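Local coordinates for hypothetical protein Aq_1549 (Aquifex aeolicus, PDB 2E8E), which probably works as a peroxidase of the OsmC family, using a reactive cysteine pair to reduce hydroperoxides, at residues E9-A14 / E24-E29; V40-C45 / S111-V116; K69-E74 / E82-Y87. All blocks are in the same frame, centred on the assembly; numbering follows the deposited sequence.

In the fold
Contact 1 comes first along the chain and joins the chain just past the C-terminal ends of strands 3-12 and 24-28 in the N-terminal antiparallel sheet. Helix 34-56 follows and carries one half of contact 2, whose partner is the short helix 111-116; contact 3, the hairpin of strands 60-72 and 80-90, lies between those halves in sequence. Contacts 2 and 3 have centres about 13 Å apart and touch through Ile42, which packs on Ile83 and Ile85, so that helix 34-56 rests on the C-terminal sheet. The centre of contact 1 is about 22 Å from that of contact 2 and 25 Å from that of contact 3. All three touch the second subunit, consistent with the intertwined dimers of OsmC proteins.

Contact 1. Residues E9-A14 / E24-E29; sequences ELSSEA and EITAGE
The methyl group of Ala14 sits over one face of the Glu29 carboxylate, with CB of Ala14 3.7 Å from OE1 of Glu29. From the side of the other oxygen comes the carboxylate of Glu13, its plane turned 53° from that of Glu29. Here two like charges draw close, OE1 of Glu13 standing 3.8 Å from OE2 of Glu29, which would probably disfavour full ionisation of both acids were nothing else near. Two partners are likely to ease this: Lys30 makes a long, weak ion pair with Glu13, and His52 of the second subunit a weak hydrogen bond with OE1 of Glu29. Glu29 reaches the methyl group because its CG is anti to the backbone N (chi1 -166°) and its chain then runs on extended.

One backbone hydrogen bond ties the segments, from N of Glu29 to O of Ala14 (2.9 Å), the donor lying 33° out of the carbonyl plane. The same oxygen is 3.4 Å from CB of Glu29. Beside it Gly28 has backbone angles that call for glycine, and any side chain there would run into O of Ala14.

Ser11 and Ser12 form a classic beta bulge opposite Thr15, where strand 3-12 turns into the next strand. Strand 15-19 lies between 3-12 and 24-28; the direct bond forms only past the ends of both outer strands, between Ala14, just before strand 15-19 begins, and Glu29. Tyr51 of the second subunit packs on Leu10 and Ala14, and Glu9 pairs antiparallel with a strand of that subunit, which carries the sheet across the interface.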
ATOM      1  N   GLU A   9       0.585  14.817   5.523  1.00 21.69           N
ATOM      2  CA  GLU A   9       0.048  16.088   5.980  1.00 22.38           C
ATOM      3  C   GLU A   9      -1.214  16.372   5.173  1.00 22.93           C
ATOM      4  O   GLU A   9      -1.272  16.114   3.971  1.00 19.84           O
ATOM      5  CB  GLU A   9       1.079  17.204   5.787  1.00 24.02           C
ATOM      6  CG  GLU A   9       0.602  18.575   6.224  1.00 27.65           C
ATOM      7  CD  GLU A   9       1.740  19.577   6.319  1.00 30.54           C
ATOM      8  OE1 GLU A   9       2.592  19.603   5.403  1.00 30.27           O
ATOM      9  OE2 GLU A   9       1.778  20.343   7.308  1.00 32.55           O
ATOM     10  N   LEU A  10      -2.238  16.889   5.845  1.00 21.72           N
ATOM     11  CA  LEU A  10      -3.497  17.191   5.190  1.00 23.98           C
ATOM     12  C   LEU A  10      -3.241  18.136   4.010  1.00 24.83           C
ATOM     13  O   LEU A  10      -2.502  19.115   4.138  1.00 25.16           O
ATOM     14  CB  LEU A  10      -4.450  17.825   6.206  1.00 24.90           C
ATOM     15  CG  LEU A  10      -5.957  17.784   5.970  1.00 28.13           C
ATOM     16  CD1 LEU A  10      -6.439  16.339   5.862  1.00 26.16           C
ATOM     17  CD2 LEU A  10      -6.649  18.498   7.130  1.00 27.60           C
ATOM     18  N   SER A  11      -3.842  17.823   2.863  1.00 25.51           N
ATOM     19  CA  SER A  11      -3.688  18.622   1.648  1.00 29.67           C
ATOM     20  C   SER A  11      -5.019  19.250   1.235  1.00 31.28           C
ATOM     21  O   SER A  11      -5.069  20.409   0.825  1.00 36.05           O
ATOM     22  CB  SER A  11      -3.153  17.748   0.511  1.00 27.82           C
ATOM     23  OG  SER A  11      -3.999  16.635   0.278  1.00 28.92           O
ATOM     24  N   SER A  12      -6.085  18.465   1.328  1.00 32.77           N
ATOM     25  CA  SER A  12      -7.434  18.920   1.012  1.00 32.17           C
ATOM     26  C   SER A  12      -8.364  18.111   1.911  1.00 32.42           C
ATOM     27  O   SER A  12      -7.889  17.363   2.766  1.00 30.47           O
ATOM     28  CB  SER A  12      -7.766  18.685  -0.469  1.00 34.74           C
ATOM     29  OG  SER A  12      -7.769  17.309  -0.802  1.00 36.32           O
ATOM     30  N   GLU A  13      -9.674  18.257   1.733  1.00 30.53           N
ATOM     31  CA  GLU A  13     -10.630  17.527   2.563  1.00 31.20           C
ATOM     32  C   GLU A  13     -10.330  16.032   2.594  1.00 28.10           C
ATOM     33  O   GLU A  13     -10.385  15.358   1.565  1.00 28.05           O
ATOM     34  CB  GLU A  13     -12.062  17.749   2.059  1.00 34.33           C
ATOM     35  CG  GLU A  13     -13.122  16.936   2.799  1.00 39.09           C
ATOM     36  CD  GLU A  13     -14.537  17.269   2.356  1.00 42.92           C
ATOM     37  OE1 GLU A  13     -14.814  17.196   1.140  1.00 45.60           O
ATOM     38  OE2 GLU A  13     -15.372  17.601   3.224  1.00 44.45           O
ATOM     39  N   ALA A  14     -10.010  15.530   3.784  1.00 26.75           N
ATOM     40  CA  ALA A  14      -9.708  14.116   3.994  1.00 24.00           C
ATOM     41  C   ALA A  14      -8.706  13.574   2.982  1.00 22.84           C
ATOM     42  O   ALA A  14      -8.826  12.438   2.529  1.00 23.09           O
ATOM     43  CB  ALA A  14     -10.994  13.296   3.939  1.00 24.16           C
ATOM     44  N   GLU A  24       6.448  13.334  -3.319  1.00 25.64           N
ATOM     45  CA  GLU A  24       5.173  13.396  -2.619  1.00 26.24           C
ATOM     46  C   GLU A  24       3.979  13.135  -3.528  1.00 26.12           C
ATOM     47  O   GLU A  24       3.922  13.618  -4.660  1.00 24.23           O
ATOM     48  CB  GLU A  24       5.022  14.771  -1.963  1.00 28.28           C
ATOM     49  CG  GLU A  24       6.156  15.128  -1.016  1.00 32.68           C
ATOM     50  CD  GLU A  24       6.121  16.581  -0.571  1.00 34.43           C
ATOM     51  OE1 GLU A  24       6.202  17.473  -1.438  1.00 36.24           O
ATOM     52  OE2 GLU A  24       6.020  16.833   0.647  1.00 38.10           O
ATOM     53  N   ILE A  25       3.024  12.360  -3.026  1.00 23.43           N
ATOM     54  CA  ILE A  25       1.815  12.066  -3.774  1.00 23.19           C
ATOM     55  C   ILE A  25       0.636  12.366  -2.870  1.00 22.34           C
ATOM     56  O   ILE A  25       0.779  12.378  -1.650  1.00 24.41           O
ATOM     57  CB  ILE A  25       1.741  10.584  -4.206  1.00 23.51           C
ATOM     58  CG1 ILE A  25       1.955   9.672  -2.999  1.00 23.56           C
ATOM     59  CG2 ILE A  25       2.776  10.311  -5.283  1.00 25.13           C
ATOM     60  CD1 ILE A  25       1.775   8.199  -3.317  1.00 27.94           C
ATOM     61  N   THR A  26      -0.520  12.624  -3.468  1.00 21.81           N
ATOM     62  CA  THR A  26      -1.716  12.905  -2.694  1.00 22.72           C
ATOM     63  C   THR A  26      -2.517  11.624  -2.580  1.00 20.85           C
ATOM     64  O   THR A  26      -2.832  10.983  -3.581  1.00 21.13           O
ATOM     65  CB  THR A  26      -2.588  14.000  -3.350  1.00 24.47           C
ATOM     66  OG1 THR A  26      -2.899  13.629  -4.699  1.00 28.61           O
ATOM     67  CG2 THR A  26      -1.856  15.330  -3.341  1.00 26.78           C
ATOM     68  N   ALA A  27      -2.826  11.246  -1.345  1.00 20.29           N
ATOM     69  CA  ALA A  27      -3.580  10.032  -1.084  1.00 19.23           C
ATOM     70  C   ALA A  27      -4.757  10.334  -0.174  1.00 19.30           C
ATOM     71  O   ALA A  27      -4.601  10.981   0.862  1.00 19.42           O
ATOM     72  CB  ALA A  27      -2.678   8.996  -0.431  1.00 17.81           C
ATOM     73  N   GLY A  28      -5.934   9.859  -0.559  1.00 19.37           N
ATOM     74  CA  GLY A  28      -7.104  10.099   0.259  1.00 21.93           C
ATOM     75  C   GLY A  28      -8.365  10.299  -0.549  1.00 24.40           C
ATOM     76  O   GLY A  28      -8.444   9.922  -1.715  1.00 24.82           O
ATOM     77  N   GLU A  29      -9.353  10.915   0.087  1.00 25.45           N
ATOM     78  CA  GLU A  29     -10.647  11.165  -0.528  1.00 27.75           C
ATOM     79  C   GLU A  29     -10.575  11.874  -1.884  1.00 27.14           C
ATOM     80  O   GLU A  29     -11.273  11.494  -2.828  1.00 28.20           O
ATOM     81  CB  GLU A  29     -11.502  11.968   0.454  1.00 28.94           C
ATOM     82  CG  GLU A  29     -12.973  12.036   0.116  1.00 34.07           C
ATOM     83  CD  GLU A  29     -13.809  12.382   1.329  1.00 35.56           C
ATOM     84  OE1 GLU A  29     -13.820  11.574   2.285  1.00 37.15           O
ATOM     85  OE2 GLU A  29     -14.447  13.454   1.333  1.00 38.64           O
TER

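Contact 2. Residues V40-C45 / S111-V116; sequences VSIGSC and SVLAMV
Helix segments 40-45 and 111-116 pass with their axes 8.3 Å apart and their directions at 131°, coming closest at Ile42 and Val112. This is part of the helical layer of the OsmC fold, where long helix 34-56 meets short helix 111-116, holding Cys45, which forms a disulfide with Cys110 in another structure of this protein; this one is reduced. Val112 points at the opposite helix and splits its branches: CG1 rests 3.5 Å from CG1 of Ile42, while CG2 lies 3.7 Å from CB of Cys45. The thiol, held anti to the backbone N (chi1 -172°), reaches over the start of helix 111-116, where SG of Cys45 stands 3.6 Å from N of Ser111. The hydroxyl of Ser111 is engaged by Arg72 of the second subunit, so the dimer partner reaches the same helix start.

Within segment 40-45, O of Val40 is gripped twice, by N and OG of Ser44 from opposite faces of its plane. Ile42 carries the rest of the apolar contact. Its CG2 meets CD1 of Leu113 at 3.9 Å, the side chains crossing at about a right angle, and its CD1 comes tip to tip with CG2 of Val116 at 4.1 Å.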
ATOM      1  N   VAL A  40      -1.539  -1.367  -5.537  1.00 14.03           N
ATOM      2  CA  VAL A  40      -0.364  -0.922  -6.279  1.00 15.47           C
ATOM      3  C   VAL A  40       0.903  -1.358  -5.539  1.00 15.47           C
ATOM      4  O   VAL A  40       1.874  -1.799  -6.161  1.00 15.97           O
ATOM      5  CB  VAL A  40      -0.347   0.624  -6.466  1.00 14.22           C
ATOM      6  CG1 VAL A  40       1.003   1.073  -7.021  1.00 14.71           C
ATOM      7  CG2 VAL A  40      -1.459   1.042  -7.414  1.00 16.11           C
ATOM      8  N   SER A  41       0.894  -1.244  -4.211  1.00 15.01           N
ATOM      9  CA  SER A  41       2.056  -1.637  -3.413  1.00 14.79           C
ATOM     10  C   SER A  41       2.342  -3.125  -3.587  1.00 14.95           C
ATOM     11  O   SER A  41       3.490  -3.539  -3.760  1.00 16.28           O
ATOM     12  CB  SER A  41       1.813  -1.328  -1.929  1.00 17.89           C
ATOM     13  OG  SER A  41       1.565   0.056  -1.754  1.00 25.71           O
ATOM     14  N   ILE A  42       1.287  -3.927  -3.538  1.00 14.52           N
ATOM     15  CA  ILE A  42       1.415  -5.368  -3.706  1.00 14.48           C
ATOM     16  C   ILE A  42       1.943  -5.698  -5.101  1.00 15.10           C
ATOM     17  O   ILE A  42       2.916  -6.446  -5.252  1.00 13.81           O
ATOM     18  CB  ILE A  42       0.045  -6.064  -3.524  1.00 15.02           C
ATOM     19  CG1 ILE A  42      -0.411  -5.952  -2.064  1.00 12.91           C
ATOM     20  CG2 ILE A  42       0.134  -7.520  -3.965  1.00 15.93           C
ATOM     21  CD1 ILE A  42      -1.858  -6.402  -1.845  1.00 14.68           C
ATOM     22  N   GLY A  43       1.290  -5.135  -6.116  1.00 13.71           N
ATOM     23  CA  GLY A  43       1.670  -5.390  -7.493  1.00 16.24           C
ATOM     24  C   GLY A  43       3.084  -4.978  -7.847  1.00 16.05           C
ATOM     25  O   GLY A  43       3.804  -5.727  -8.515  1.00 16.42           O
ATOM     26  N   SER A  44       3.497  -3.796  -7.397  1.00 15.19           N
ATOM     27  CA  SER A  44       4.837  -3.319  -7.706  1.00 15.57           C
ATOM     28  C   SER A  44       5.909  -4.068  -6.924  1.00 16.83           C
ATOM     29  O   SER A  44       6.976  -4.370  -7.466  1.00 17.61           O
ATOM     30  CB  SER A  44       4.942  -1.807  -7.459  1.00 16.12           C
ATOM     31  OG  SER A  44       4.623  -1.469  -6.120  1.00 17.02           O
ATOM     32  N   CYS A  45       5.637  -4.380  -5.658  1.00 16.83           N
ATOM     33  CA  CYS A  45       6.610  -5.114  -4.850  1.00 16.08           C
ATOM     34  C   CYS A  45       6.871  -6.461  -5.521  1.00 16.20           C
ATOM     35  O   CYS A  45       8.022  -6.857  -5.714  1.00 17.32           O
ATOM     36  CB  CYS A  45       6.078  -5.349  -3.435  1.00 15.63           C
ATOM     37  SG  CYS A  45       7.294  -6.062  -2.285  1.00 19.24           S
ATOM     38  N   SER A 111       7.511  -8.753   0.138  1.00 16.89           N
ATOM     39  CA  SER A 111       7.252  -8.299   1.500  1.00 18.62           C
ATOM     40  C   SER A 111       5.831  -7.789   1.727  1.00 18.26           C
ATOM     41  O   SER A 111       5.192  -8.149   2.717  1.00 17.72           O
ATOM     42  CB  SER A 111       8.251  -7.201   1.888  1.00 20.67           C
ATOM     43  OG  SER A 111       9.580  -7.695   1.886  1.00 21.75           O
ATOM     44  N   VAL A 112       5.339  -6.951   0.819  1.00 17.93           N
ATOM     45  CA  VAL A 112       3.992  -6.401   0.961  1.00 17.73           C
ATOM     46  C   VAL A 112       2.940  -7.509   0.962  1.00 17.82           C
ATOM     47  O   VAL A 112       2.078  -7.561   1.839  1.00 16.94           O
ATOM     48  CB  VAL A 112       3.669  -5.396  -0.179  1.00 17.51           C
ATOM     49  CG1 VAL A 112       2.238  -4.879  -0.031  1.00 18.15           C
ATOM     50  CG2 VAL A 112       4.663  -4.231  -0.154  1.00 17.64           C
ATOM     51  N   LEU A 113       3.022  -8.413  -0.009  1.00 18.05           N
ATOM     52  CA  LEU A 113       2.058  -9.501  -0.104  1.00 18.05           C
ATOM     53  C   LEU A 113       2.077 -10.411   1.121  1.00 16.88           C
ATOM     54  O   LEU A 113       1.032 -10.880   1.567  1.00 17.87           O
ATOM     55  CB  LEU A 113       2.317 -10.335  -1.364  1.00 18.81           C
ATOM     56  CG  LEU A 113       1.286 -11.428  -1.663  1.00 21.90           C
ATOM     57  CD1 LEU A 113      -0.094 -10.804  -1.843  1.00 21.03           C
ATOM     58  CD2 LEU A 113       1.696 -12.184  -2.921  1.00 23.49           C
ATOM     59  N   ALA A 114       3.267 -10.660   1.661  1.00 16.20           N
ATOM     60  CA  ALA A 114       3.411 -11.524   2.827  1.00 15.64           C
ATOM     61  C   ALA A 114       2.654 -10.974   4.032  1.00 16.89           C
ATOM     62  O   ALA A 114       2.162 -11.734   4.866  1.00 18.95           O
ATOM     63  CB  ALA A 114       4.883 -11.684   3.182  1.00 15.77           C
ATOM     64  N   MET A 115       2.559  -9.653   4.115  1.00 16.79           N
ATOM     65  CA  MET A 115       1.878  -9.018   5.238  1.00 16.42           C
ATOM     66  C   MET A 115       0.355  -9.094   5.212  1.00 17.80           C
ATOM     67  O   MET A 115      -0.280  -9.080   6.267  1.00 18.33           O
ATOM     68  CB  MET A 115       2.317  -7.556   5.361  1.00 16.24           C
ATOM     69  CG  MET A 115       3.757  -7.397   5.841  1.00 18.62           C
ATOM     70  SD  MET A 115       4.206  -5.700   6.263  1.00  8.94           S
ATOM     71  CE  MET A 115       3.407  -5.533   7.803  1.00 23.21           C
ATOM     72  N   VAL A 116      -0.241  -9.184   4.029  1.00 18.60           N
ATOM     73  CA  VAL A 116      -1.699  -9.244   3.959  1.00 21.38           C
ATOM     74  C   VAL A 116      -2.232 -10.636   3.662  1.00 23.97           C
ATOM     75  O   VAL A 116      -3.421 -10.901   3.828  1.00 23.24           O
ATOM     76  CB  VAL A 116      -2.255  -8.259   2.903  1.00 23.49           C
ATOM     77  CG1 VAL A 116      -1.790  -6.848   3.220  1.00 25.45           C
ATOM     78  CG2 VAL A 116      -1.818  -8.674   1.508  1.00 23.75           C
TER

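Contact 3. Residues K69-E74 / E82-Y87; sequences KGKRRE and EIEIKY
Strands 69-72 and 82-87 pair as the two arms of a beta hairpin in the C-terminal sheet, nearly antiparallel at 173°. Backbone hydrogen bonds set the register. Lys69 and Glu84 are a hydrogen-bonded pair joined both ways, with N of Lys69 to O of Glu84 at 2.9 Å and N of Glu84 to O of Lys69 at 2.8 Å. Lys71 and Glu82 form the next such pair, in which the bond from Lys71 N is good and the return bond from Glu82 N is weak. Between them lies the non-hydrogen-bonded pair of Gly70 and Ile83, where CA of Gly70 gives a CA-H...O contact to O of Glu82 (3.3 Å).

Apolar contact belongs to the face of Ile83, which turns toward helix 34-56 and packs on Leu39 and Ile42. On its far edge strand 60-72 pairs antiparallel with a strand of the second subunit, so the sheet continues through the dimer.

Charge gathers on the opposite face, that of Lys69, Lys71, Glu82 and Glu84. Lys71 runs alongside Glu82 and bends at its last torsion (chi4 59°), bringing NZ 3.0 Å from OE2 of Glu84 and 3.3 Å from OE1 of Glu82, the second bond weak. Those two carboxylate oxygens are only 3.0 Å apart, and the ammonium group probably offsets their repulsion. A methionine in place of Lys71 would probably leave the two acids facing each other with Lys123, a long and weak partner of both, to offset their charge. A water accepts from NZ of Lys71 at 2.6 Å and donates to OE2 of Glu84 at 2.8 Å.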
ATOM      1  N   LYS A  69      -7.189  -7.343  -8.781  1.00 17.99           N
ATOM      2  CA  LYS A  69      -8.592  -7.079  -8.517  1.00 19.57           C
ATOM      3  C   LYS A  69      -8.894  -7.501  -7.092  1.00 19.48           C
ATOM      4  O   LYS A  69      -8.660  -8.650  -6.712  1.00 20.75           O
ATOM      5  CB  LYS A  69      -9.490  -7.861  -9.478  1.00 20.95           C
ATOM      6  CG  LYS A  69     -10.972  -7.719  -9.163  1.00 24.94           C
ATOM      7  CD  LYS A  69     -11.845  -8.487 -10.143  1.00 29.18           C
ATOM      8  CE  LYS A  69     -11.651  -7.993 -11.564  1.00 32.30           C
ATOM      9  NZ  LYS A  69     -12.582  -8.659 -12.523  1.00 36.21           N
ATOM     10  N   GLY A  70      -9.414  -6.571  -6.301  1.00 18.87           N
ATOM     11  CA  GLY A  70      -9.730  -6.893  -4.925  1.00 18.53           C
ATOM     12  C   GLY A  70     -11.209  -6.737  -4.645  1.00 18.61           C
ATOM     13  O   GLY A  70     -11.827  -5.774  -5.094  1.00 19.24           O
ATOM     14  N   LYS A  71     -11.777  -7.696  -3.920  1.00 17.75           N
ATOM     15  CA  LYS A  71     -13.193  -7.666  -3.554  1.00 19.72           C
ATOM     16  C   LYS A  71     -13.271  -7.441  -2.049  1.00 18.56           C
ATOM     17  O   LYS A  71     -12.732  -8.227  -1.266  1.00 18.93           O
ATOM     18  CB  LYS A  71     -13.868  -8.985  -3.934  1.00 20.34           C
ATOM     19  CG  LYS A  71     -13.942  -9.218  -5.430  1.00 25.27           C
ATOM     20  CD  LYS A  71     -14.575 -10.564  -5.752  1.00 29.87           C
ATOM     21  CE  LYS A  71     -14.738 -10.756  -7.254  1.00 33.20           C
ATOM     22  NZ  LYS A  71     -13.437 -10.669  -7.976  1.00 37.84           N
ATOM     23  N   ARG A  72     -13.954  -6.373  -1.649  1.00 18.78           N
ATOM     24  CA  ARG A  72     -14.051  -6.008  -0.241  1.00 17.93           C
ATOM     25  C   ARG A  72     -15.271  -6.509   0.516  1.00 20.07           C
ATOM     26  O   ARG A  72     -16.356  -6.651  -0.048  1.00 19.90           O
ATOM     27  CB  ARG A  72     -14.005  -4.484  -0.104  1.00 18.05           C
ATOM     28  CG  ARG A  72     -12.839  -3.837  -0.821  1.00 17.42           C
ATOM     29  CD  ARG A  72     -12.924  -2.326  -0.749  1.00 17.01           C
ATOM     30  NE  ARG A  72     -12.764  -1.823   0.610  1.00 19.40           N
ATOM     31  CZ  ARG A  72     -12.713  -0.533   0.917  1.00 20.87           C
ATOM     32  NH1 ARG A  72     -12.823   0.378  -0.041  1.00 22.45           N
ATOM     33  NH2 ARG A  72     -12.514  -0.153   2.168  1.00 19.72           N
ATOM     34  N   ARG A  73     -15.070  -6.762   1.806  1.00 19.76           N
ATOM     35  CA  ARG A  73     -16.136  -7.200   2.693  1.00 21.17           C
ATOM     36  C   ARG A  73     -17.108  -6.030   2.793  1.00 21.11           C
ATOM     37  O   ARG A  73     -16.723  -4.880   2.583  1.00 21.52           O
ATOM     38  CB  ARG A  73     -15.567  -7.531   4.078  1.00 22.43           C
ATOM     39  CG  ARG A  73     -16.613  -7.908   5.111  1.00 25.30           C
ATOM     40  CD  ARG A  73     -15.985  -8.493   6.363  1.00 27.11           C
ATOM     41  NE  ARG A  73     -15.116  -7.549   7.059  1.00 29.57           N
ATOM     42  CZ  ARG A  73     -14.429  -7.847   8.157  1.00 29.59           C
ATOM     43  NH1 ARG A  73     -14.512  -9.064   8.681  1.00 30.73           N
ATOM     44  NH2 ARG A  73     -13.660  -6.935   8.734  1.00 29.39           N
ATOM     45  N   GLU A  74     -18.361  -6.312   3.128  1.00 22.80           N
ATOM     46  CA  GLU A  74     -19.361  -5.256   3.213  1.00 24.36           C
ATOM     47  C   GLU A  74     -19.476  -4.567   4.570  1.00 25.08           C
ATOM     48  O   GLU A  74     -20.083  -3.503   4.673  1.00 29.28           O
ATOM     49  CB  GLU A  74     -20.715  -5.814   2.758  1.00 24.27           C
ATOM     50  CG  GLU A  74     -20.681  -6.203   1.288  1.00 27.11           C
ATOM     51  CD  GLU A  74     -21.887  -7.002   0.836  1.00 30.72           C
ATOM     52  OE1 GLU A  74     -21.921  -7.381  -0.354  1.00 30.28           O
ATOM     53  OE2 GLU A  74     -22.791  -7.254   1.661  1.00 31.34           O
ATOM     54  N   GLU A  82     -10.845 -11.081  -0.965  1.00 19.67           N
ATOM     55  CA  GLU A  82     -10.211 -11.786  -2.066  1.00 19.91           C
ATOM     56  C   GLU A  82      -9.382 -10.823  -2.898  1.00 19.59           C
ATOM     57  O   GLU A  82      -9.777  -9.681  -3.119  1.00 18.73           O
ATOM     58  CB  GLU A  82     -11.283 -12.440  -2.946  1.00 22.76           C
ATOM     59  CG  GLU A  82     -10.793 -12.912  -4.303  1.00 27.51           C
ATOM     60  CD  GLU A  82     -11.918 -13.429  -5.186  1.00 30.19           C
ATOM     61  OE1 GLU A  82     -11.884 -13.158  -6.403  1.00 31.50           O
ATOM     62  OE2 GLU A  82     -12.830 -14.110  -4.668  1.00 30.87           O
ATOM     63  N   ILE A  83      -8.215 -11.282  -3.333  1.00 18.77           N
ATOM     64  CA  ILE A  83      -7.352 -10.473  -4.183  1.00 17.30           C
ATOM     65  C   ILE A  83      -6.885 -11.369  -5.315  1.00 18.10           C
ATOM     66  O   ILE A  83      -6.267 -12.406  -5.075  1.00 18.97           O
ATOM     67  CB  ILE A  83      -6.098  -9.953  -3.444  1.00 17.45           C
ATOM     68  CG1 ILE A  83      -6.505  -9.051  -2.277  1.00 17.28           C
ATOM     69  CG2 ILE A  83      -5.213  -9.175  -4.429  1.00 18.95           C
ATOM     70  CD1 ILE A  83      -5.334  -8.459  -1.524  1.00 19.80           C
ATOM     71  N   GLU A  84      -7.202 -10.976  -6.544  1.00 19.04           N
ATOM     72  CA  GLU A  84      -6.790 -11.736  -7.716  1.00 20.93           C
ATOM     73  C   GLU A  84      -5.632 -11.005  -8.360  1.00 18.92           C
ATOM     74  O   GLU A  84      -5.699  -9.792  -8.571  1.00 19.93           O
ATOM     75  CB  GLU A  84      -7.925 -11.834  -8.734  1.00 23.57           C
ATOM     76  CG  GLU A  84      -9.112 -12.661  -8.305  1.00 31.86           C
ATOM     77  CD  GLU A  84     -10.131 -12.795  -9.421  1.00 36.46           C
ATOM     78  OE1 GLU A  84      -9.769 -13.329 -10.491  1.00 39.44           O
ATOM     79  OE2 GLU A  84     -11.287 -12.361  -9.234  1.00 40.03           O
ATOM     80  N   ILE A  85      -4.567 -11.737  -8.671  1.00 17.74           N
ATOM     81  CA  ILE A  85      -3.413 -11.128  -9.307  1.00 17.07           C
ATOM     82  C   ILE A  85      -3.076 -11.939 -10.541  1.00 16.57           C
ATOM     83  O   ILE A  85      -2.885 -13.154 -10.459  1.00 18.40           O
ATOM     84  CB  ILE A  85      -2.173 -11.119  -8.388  1.00 17.91           C
ATOM     85  CG1 ILE A  85      -2.510 -10.472  -7.041  1.00 18.96           C
ATOM     86  CG2 ILE A  85      -1.044 -10.354  -9.066  1.00 19.49           C
ATOM     87  CD1 ILE A  85      -1.357 -10.459  -6.056  1.00 22.07           C
ATOM     88  N   LYS A  86      -3.012 -11.264 -11.682  1.00 17.33           N
ATOM     89  CA  LYS A  86      -2.681 -11.919 -12.939  1.00 20.68           C
ATOM     90  C   LYS A  86      -1.419 -11.288 -13.511  1.00 21.47           C
ATOM     91  O   LYS A  86      -1.367 -10.074 -13.725  1.00 21.38           O
ATOM     92  CB  LYS A  86      -3.830 -11.768 -13.938  1.00 23.56           C
ATOM     93  CG  LYS A  86      -3.569 -12.421 -15.286  1.00 29.45           C
ATOM     94  CD  LYS A  86      -4.743 -12.208 -16.230  1.00 32.47           C
ATOM     95  CE  LYS A  86      -4.480 -12.842 -17.581  1.00 37.24           C
ATOM     96  NZ  LYS A  86      -4.220 -14.301 -17.451  1.00 39.69           N
ATOM     97  N   TYR A  87      -0.405 -12.115 -13.746  1.00 19.19           N
ATOM     98  CA  TYR A  87       0.862 -11.650 -14.299  1.00 20.67           C
ATOM     99  C   TYR A  87       0.929 -12.023 -15.776  1.00 21.57           C
ATOM    100  O   TYR A  87       0.701 -13.177 -16.137  1.00 22.75           O
ATOM    101  CB  TYR A  87       2.038 -12.325 -13.593  1.00 21.42           C
ATOM    102  CG  TYR A  87       2.118 -12.091 -12.105  1.00 20.94           C
ATOM    103  CD1 TYR A  87       2.940 -11.095 -11.578  1.00 20.27           C
ATOM    104  CD2 TYR A  87       1.393 -12.884 -11.217  1.00 20.63           C
ATOM    105  CE1 TYR A  87       3.044 -10.898 -10.201  1.00 21.63           C
ATOM    106  CE2 TYR A  87       1.487 -12.694  -9.843  1.00 19.46           C
ATOM    107  CZ  TYR A  87       2.315 -11.704  -9.341  1.00 20.56           C
ATOM    108  OH  TYR A  87       2.425 -11.534  -7.981  1.00 21.85           O
TER
HETATM  109  O   HOH W   1     -10.937 -10.490  -7.140  1.00 38.65           O